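Local coordinates for type C neurotoxin (Clostridium botulinum, PDB 3PME), which probably attaches the toxin to nerve-cell membranes through its receptor-binding domain, with gangliosides and phosphatidylethanolamine as likely partners, at residues Gly336-Ile348 with Gln357-Leu369. Numbering follows the deposited sequence.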
loop_
_atom_site.group_PDB
_atom_site.type_symbol
_atom_site.label_atom_id
_atom_site.label_comp_id
_atom_site.label_asym_id
_atom_site.label_seq_id
_atom_site.Cartn_x
_atom_site.Cartn_y
_atom_site.Cartn_z
ATOM N N GLY A 336 21.053 20.285 9.936
ATOM C CA GLY A 336 20.237 21.075 10.840
ATOM C C GLY A 336 18.918 21.468 10.198
ATOM O O GLY A 336 18.668 21.130 9.037
ATOM N N ASN A 337 18.076 22.177 10.949
ATOM C CA ASN A 337 16.773 22.619 10.454
ATOM C C ASN A 337 16.881 23.838 9.552
ATOM O O ASN A 337 16.210 24.831 9.791
ATOM C CB ASN A 337 15.831 22.967 11.615
ATOM C CG ASN A 337 15.045 21.779 12.112
ATOM O OD1 ASN A 337 13.922 21.926 12.603
ATOM N ND2 ASN A 337 15.623 20.594 11.989
ATOM N N TYR A 338 17.723 23.762 8.528
ATOM C CA TYR A 338 17.882 24.859 7.576
ATOM C C TYR A 338 16.669 24.976 6.653
ATOM O O TYR A 338 16.270 24.005 6.014
ATOM C CB TYR A 338 19.148 24.652 6.745
ATOM C CG TYR A 338 20.420 24.708 7.551
ATOM C CD1 TYR A 338 21.022 25.924 7.836
ATOM C CD2 TYR A 338 21.015 23.549 8.027
ATOM C CE1 TYR A 338 22.185 25.987 8.569
ATOM C CE2 TYR A 338 22.187 23.604 8.763
ATOM C CZ TYR A 338 22.761 24.826 9.032
ATOM O OH TYR A 338 23.927 24.890 9.762
ATOM N N GLY A 339 16.094 26.173 6.575
ATOM C CA GLY A 339 14.884 26.386 5.796
ATOM C C GLY A 339 14.964 25.884 4.363
ATOM O O GLY A 339 13.993 25.348 3.817
ATOM N N ILE A 340 16.127 26.060 3.756
ATOM C CA ILE A 340 16.348 25.693 2.358
ATOM C C ILE A 340 16.219 24.178 2.142
ATOM O O ILE A 340 16.033 23.718 1.012
ATOM C CB ILE A 340 17.731 26.220 1.852
ATOM C CG1 ILE A 340 17.868 26.063 0.337
ATOM C CG2 ILE A 340 18.873 25.508 2.550
ATOM C CD1 ILE A 340 17.075 27.048 -0.482
ATOM N N GLY A 341 16.301 23.416 3.229
ATOM C CA GLY A 341 16.176 21.965 3.176
ATOM C C GLY A 341 14.933 21.422 3.859
ATOM O O GLY A 341 14.852 20.232 4.160
ATOM N N ILE A 342 13.965 22.289 4.129
ATOM C CA ILE A 342 12.716 21.834 4.728
ATOM C C ILE A 342 11.636 21.781 3.663
ATOM O O ILE A 342 11.472 22.719 2.878
ATOM C CB ILE A 342 12.304 22.735 5.907
ATOM C CG1 ILE A 342 13.323 22.567 7.042
ATOM C CG2 ILE A 342 10.912 22.371 6.399
ATOM C CD1 ILE A 342 13.176 23.552 8.186
ATOM N N PHE A 343 10.928 20.656 3.638
ATOM C CA PHE A 343 9.893 20.380 2.660
ATOM C C PHE A 343 8.609 19.986 3.378
ATOM O O PHE A 343 8.625 19.666 4.570
ATOM C CB PHE A 343 10.353 19.242 1.728
ATOM C CG PHE A 343 11.588 19.574 0.943
ATOM C CD1 PHE A 343 11.501 20.205 -0.293
ATOM C CD2 PHE A 343 12.848 19.298 1.461
ATOM C CE1 PHE A 343 12.651 20.528 -1.013
ATOM C CE2 PHE A 343 13.998 19.609 0.754
ATOM C CZ PHE A 343 13.906 20.228 -0.484
ATOM N N SER A 344 7.494 20.016 2.652
ATOM C CA SER A 344 6.233 19.542 3.184
ATOM C C SER A 344 5.803 18.365 2.329
ATOM O O SER A 344 5.971 18.387 1.113
ATOM C CB SER A 344 5.182 20.642 3.100
ATOM O OG SER A 344 4.022 20.271 3.815
ATOM N N ILE A 345 5.253 17.332 2.953
ATOM C CA ILE A 345 4.810 16.170 2.185
ATOM C C ILE A 345 3.304 15.962 2.326
ATOM O O ILE A 345 2.747 16.023 3.427
ATOM C CB ILE A 345 5.608 14.919 2.597
ATOM C CG1 ILE A 345 5.241 13.726 1.711
ATOM C CG2 ILE A 345 5.415 14.613 4.080
ATOM C CD1 ILE A 345 6.176 12.527 1.896
ATOM N N LYS A 346 2.644 15.738 1.199
ATOM C CA LYS A 346 1.188 15.659 1.193
ATOM C C LYS A 346 0.666 14.515 0.344
ATOM O O LYS A 346 1.245 14.156 -0.678
ATOM C CB LYS A 346 0.587 16.977 0.705
ATOM C CG LYS A 346 0.823 18.140 1.657
ATOM C CD LYS A 346 0.035 19.377 1.248
ATOM C CE LYS A 346 0.180 20.483 2.285
ATOM N NZ LYS A 346 -0.743 21.630 2.018
ATOM N N ASN A 347 -0.446 13.936 0.772
ATOM C CA ASN A 347 -1.126 12.985 -0.071
ATOM C C ASN A 347 -1.787 13.742 -1.222
ATOM O O ASN A 347 -2.073 14.943 -1.123
ATOM C CB ASN A 347 -2.127 12.154 0.742
ATOM C CG ASN A 347 -1.455 11.016 1.513
ATOM O OD1 ASN A 347 -0.423 10.478 1.087
ATOM N ND2 ASN A 347 -2.042 10.637 2.643
ATOM N N ILE A 348 -1.981 13.047 -2.331
ATOM C CA ILE A 348 -2.506 13.660 -3.539
ATOM C C ILE A 348 -4.008 13.844 -3.414
ATOM O O ILE A 348 -4.741 12.874 -3.246
ATOM C CB ILE A 348 -2.128 12.820 -4.767
ATOM C CG1 ILE A 348 -0.600 12.855 -4.931
ATOM C CG2 ILE A 348 -2.828 13.334 -6.016
ATOM C CD1 ILE A 348 -0.063 11.816 -5.866
ATOM N N GLN A 357 3.027 14.104 -2.946
ATOM C CA GLN A 357 3.688 15.285 -3.510
ATOM C C GLN A 357 4.519 15.990 -2.444
ATOM O O GLN A 357 4.211 15.927 -1.254
ATOM C CB GLN A 357 2.651 16.221 -4.137
ATOM C CG GLN A 357 2.003 15.596 -5.368
ATOM C CD GLN A 357 0.779 16.344 -5.868
ATOM O OE1 GLN A 357 -0.075 16.773 -5.090
ATOM N NE2 GLN A 357 0.683 16.481 -7.190
ATOM N N ILE A 358 5.579 16.652 -2.877
ATOM C CA ILE A 358 6.534 17.249 -1.952
ATOM C C ILE A 358 6.700 18.702 -2.351
ATOM O O ILE A 358 6.885 19.010 -3.531
ATOM C CB ILE A 358 7.885 16.527 -2.013
ATOM C CG1 ILE A 358 7.723 15.054 -1.621
ATOM C CG2 ILE A 358 8.891 17.207 -1.087
ATOM C CD1 ILE A 358 8.887 14.190 -2.044
ATOM N N PHE A 359 6.597 19.586 -1.363
ATOM C CA PHE A 359 6.586 21.023 -1.603
ATOM C C PHE A 359 7.619 21.707 -0.753
ATOM O O PHE A 359 8.052 21.174 0.265
ATOM C CB PHE A 359 5.212 21.603 -1.252
ATOM C CG PHE A 359 4.088 20.988 -2.025
ATOM C CD1 PHE A 359 3.730 21.489 -3.267
ATOM C CD2 PHE A 359 3.408 19.890 -1.526
ATOM C CE1 PHE A 359 2.689 20.917 -3.994
ATOM C CE2 PHE A 359 2.376 19.305 -2.254
ATOM C CZ PHE A 359 2.022 19.820 -3.489
ATOM N N SER A 360 8.009 22.899 -1.181
ATOM C CA SER A 360 8.838 23.771 -0.357
ATOM C C SER A 360 8.235 25.165 -0.371
ATOM O O SER A 360 7.713 25.614 -1.396
ATOM C CB SER A 360 10.263 23.824 -0.905
ATOM O OG SER A 360 10.981 24.897 -0.323
ATOM N N SER A 361 8.314 25.855 0.761
ATOM C CA SER A 361 7.868 27.242 0.806
ATOM C C SER A 361 9.015 28.169 1.181
ATOM O O SER A 361 8.795 29.280 1.668
ATOM C CB SER A 361 6.684 27.401 1.761
ATOM O OG SER A 361 6.966 26.816 3.013
ATOM N N PHE A 362 10.245 27.719 0.944
ATOM C CA PHE A 362 11.402 28.581 1.174
ATOM C C PHE A 362 11.532 29.588 0.038
ATOM O O PHE A 362 11.788 29.215 -1.115
ATOM C CB PHE A 362 12.693 27.779 1.338
ATOM C CG PHE A 362 13.838 28.597 1.882
ATOM C CD1 PHE A 362 13.899 28.912 3.230
ATOM C CD2 PHE A 362 14.834 29.060 1.043
ATOM C CE1 PHE A 362 14.946 29.676 3.736
ATOM C CE2 PHE A 362 15.893 29.820 1.541
ATOM C CZ PHE A 362 15.944 30.129 2.890
ATOM N N MET A 363 11.298 30.858 0.377
ATOM C CA MET A 363 11.406 31.995 -0.544
ATOM C C MET A 363 10.326 32.073 -1.628
ATOM O O MET A 363 9.733 33.133 -1.838
ATOM C CB MET A 363 12.805 32.069 -1.157
ATOM C CG MET A 363 13.903 32.158 -0.120
ATOM S SD MET A 363 13.833 33.667 0.869
ATOM C CE MET A 363 15.395 33.571 1.744
ATOM N N LYS A 364 10.090 30.961 -2.319
ATOM C CA LYS A 364 8.986 30.855 -3.275
ATOM C C LYS A 364 8.328 29.502 -3.064
ATOM O O LYS A 364 8.956 28.579 -2.544
ATOM C CB LYS A 364 9.483 30.953 -4.723
ATOM C CG LYS A 364 10.113 32.291 -5.104
ATOM C CD LYS A 364 10.543 32.287 -6.564
ATOM C CE LYS A 364 11.413 33.498 -6.902
ATOM N NZ LYS A 364 10.673 34.774 -6.703
ATOM N N ASN A 365 7.064 29.387 -3.443
ATOM C CA ASN A 365 6.382 28.110 -3.362
ATOM C C ASN A 365 6.796 27.228 -4.520
ATOM O O ASN A 365 6.615 27.590 -5.683
ATOM C CB ASN A 365 4.862 28.293 -3.365
ATOM C CG ASN A 365 4.344 28.868 -2.061
ATOM O OD1 ASN A 365 3.588 29.839 -2.053
ATOM N ND2 ASN A 365 4.758 28.277 -0.951
ATOM N N THR A 366 7.364 26.070 -4.204
ATOM C CA THR A 366 7.732 25.124 -5.246
ATOM C C THR A 366 7.176 23.740 -4.967
ATOM O O THR A 366 6.755 23.422 -3.846
ATOM C CB THR A 366 9.253 24.987 -5.395
ATOM O OG1 THR A 366 9.811 24.546 -4.159
ATOM C CG2 THR A 366 9.900 26.321 -5.801
ATOM N N MET A 367 7.195 22.915 -6.005
ATOM C CA MET A 367 6.793 21.523 -5.901
ATOM C C MET A 367 7.880 20.698 -6.551
ATOM O O MET A 367 8.424 21.091 -7.581
ATOM C CB MET A 367 5.467 21.271 -6.631
ATOM C CG MET A 367 4.991 19.826 -6.491
ATOM S SD MET A 367 3.389 19.467 -7.234
ATOM C CE MET A 367 3.752 19.807 -8.926
ATOM N N LEU A 368 8.213 19.552 -5.973
ATOM C CA LEU A 368 9.216 18.700 -6.596
ATOM C C LEU A 368 8.627 17.895 -7.749
ATOM O O LEU A 368 7.526 17.328 -7.643
ATOM C CB LEU A 368 9.843 17.747 -5.584
ATOM C CG LEU A 368 10.512 18.377 -4.369
ATOM C CD1 LEU A 368 11.307 17.313 -3.614
ATOM C CD2 LEU A 368 11.413 19.507 -4.808
ATOM N N LEU A 369 9.352 17.855 -8.859
ATOM C CA LEU A 369 9.003 16.929 -9.929
ATOM C C LEU A 369 10.260 16.360 -10.575
ATOM O O LEU A 369 11.376 16.770 -10.244
ATOM C CB LEU A 369 8.067 17.582 -10.955
ATOM C CG LEU A 369 8.515 18.870 -11.635
ATOM C CD1 LEU A 369 9.537 18.599 -12.726
ATOM C CD2 LEU A 369 7.312 19.573 -12.241
HETATM O O HOH W 1 12.965 23.894 0.917
HETATM O O HOH W 2 9.413 24.615 3.079
HETATM O O HOH W 3 -0.749 17.219 -2.413
#
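Ile342 O takes a hydrogen bond from one water molecule and probably a second from another, and the two waters link it to the end of the second strand of an antiparallel beta hairpin and the turn after it: the first water, 2.8 Å from Ile342 O, also accepts from Ser361 N, and the other pairs with Ser360 OG. These bridges stand where direct pairing stops. Beyond them, strand 343-347 and strand 357-360 run at 152° to each other, within the beta-trefoil half of the receptor-binding domain. Four backbone bonds define the register. Ser344 N lies 2.7 Å from Phe359 O and is tilted 26° from that carbonyl's plane, whereas the return bond, from Phe359 N to Ser344 O, keeps to the carbonyl plane. Lys346 and Gln357 form the second hydrogen-bonded pair, and between the two pairs Ile345 faces Ile358 as a non-hydrogen-bonded pair.

On the face of Ile345 and Ile358, the Ile358 side chain also meets Trp403 and Phe405. Phe343 CB lies 3.8 Å from Ile358 CG2, and the side chains of Phe343 and Leu368 cross at about a right angle, with Phe343 CE1 4.1 Å from Leu368 CD2. On the other face, Lys346 CB sits at the edge of the Phe359 ring, which also meets Tyr392. Gln357 CG packs against Ile348 CG1 at 3.8 Å; its amide is anchored by NE2 bonds to Leu396 O and Ser401 OG, while a water joins OE1 to Asn347 O.

Past the water bridges, Phe362 closes the contact. With CG anti to the backbone N (chi1 -167°), its ring turns one face to Ile340, whose CB stands 4.3 Å from the centroid in a CH-pi contact. An ST turn leads into Phe362: its N donates to Ser360 OG at 3.2 Å in a nearly straight bond.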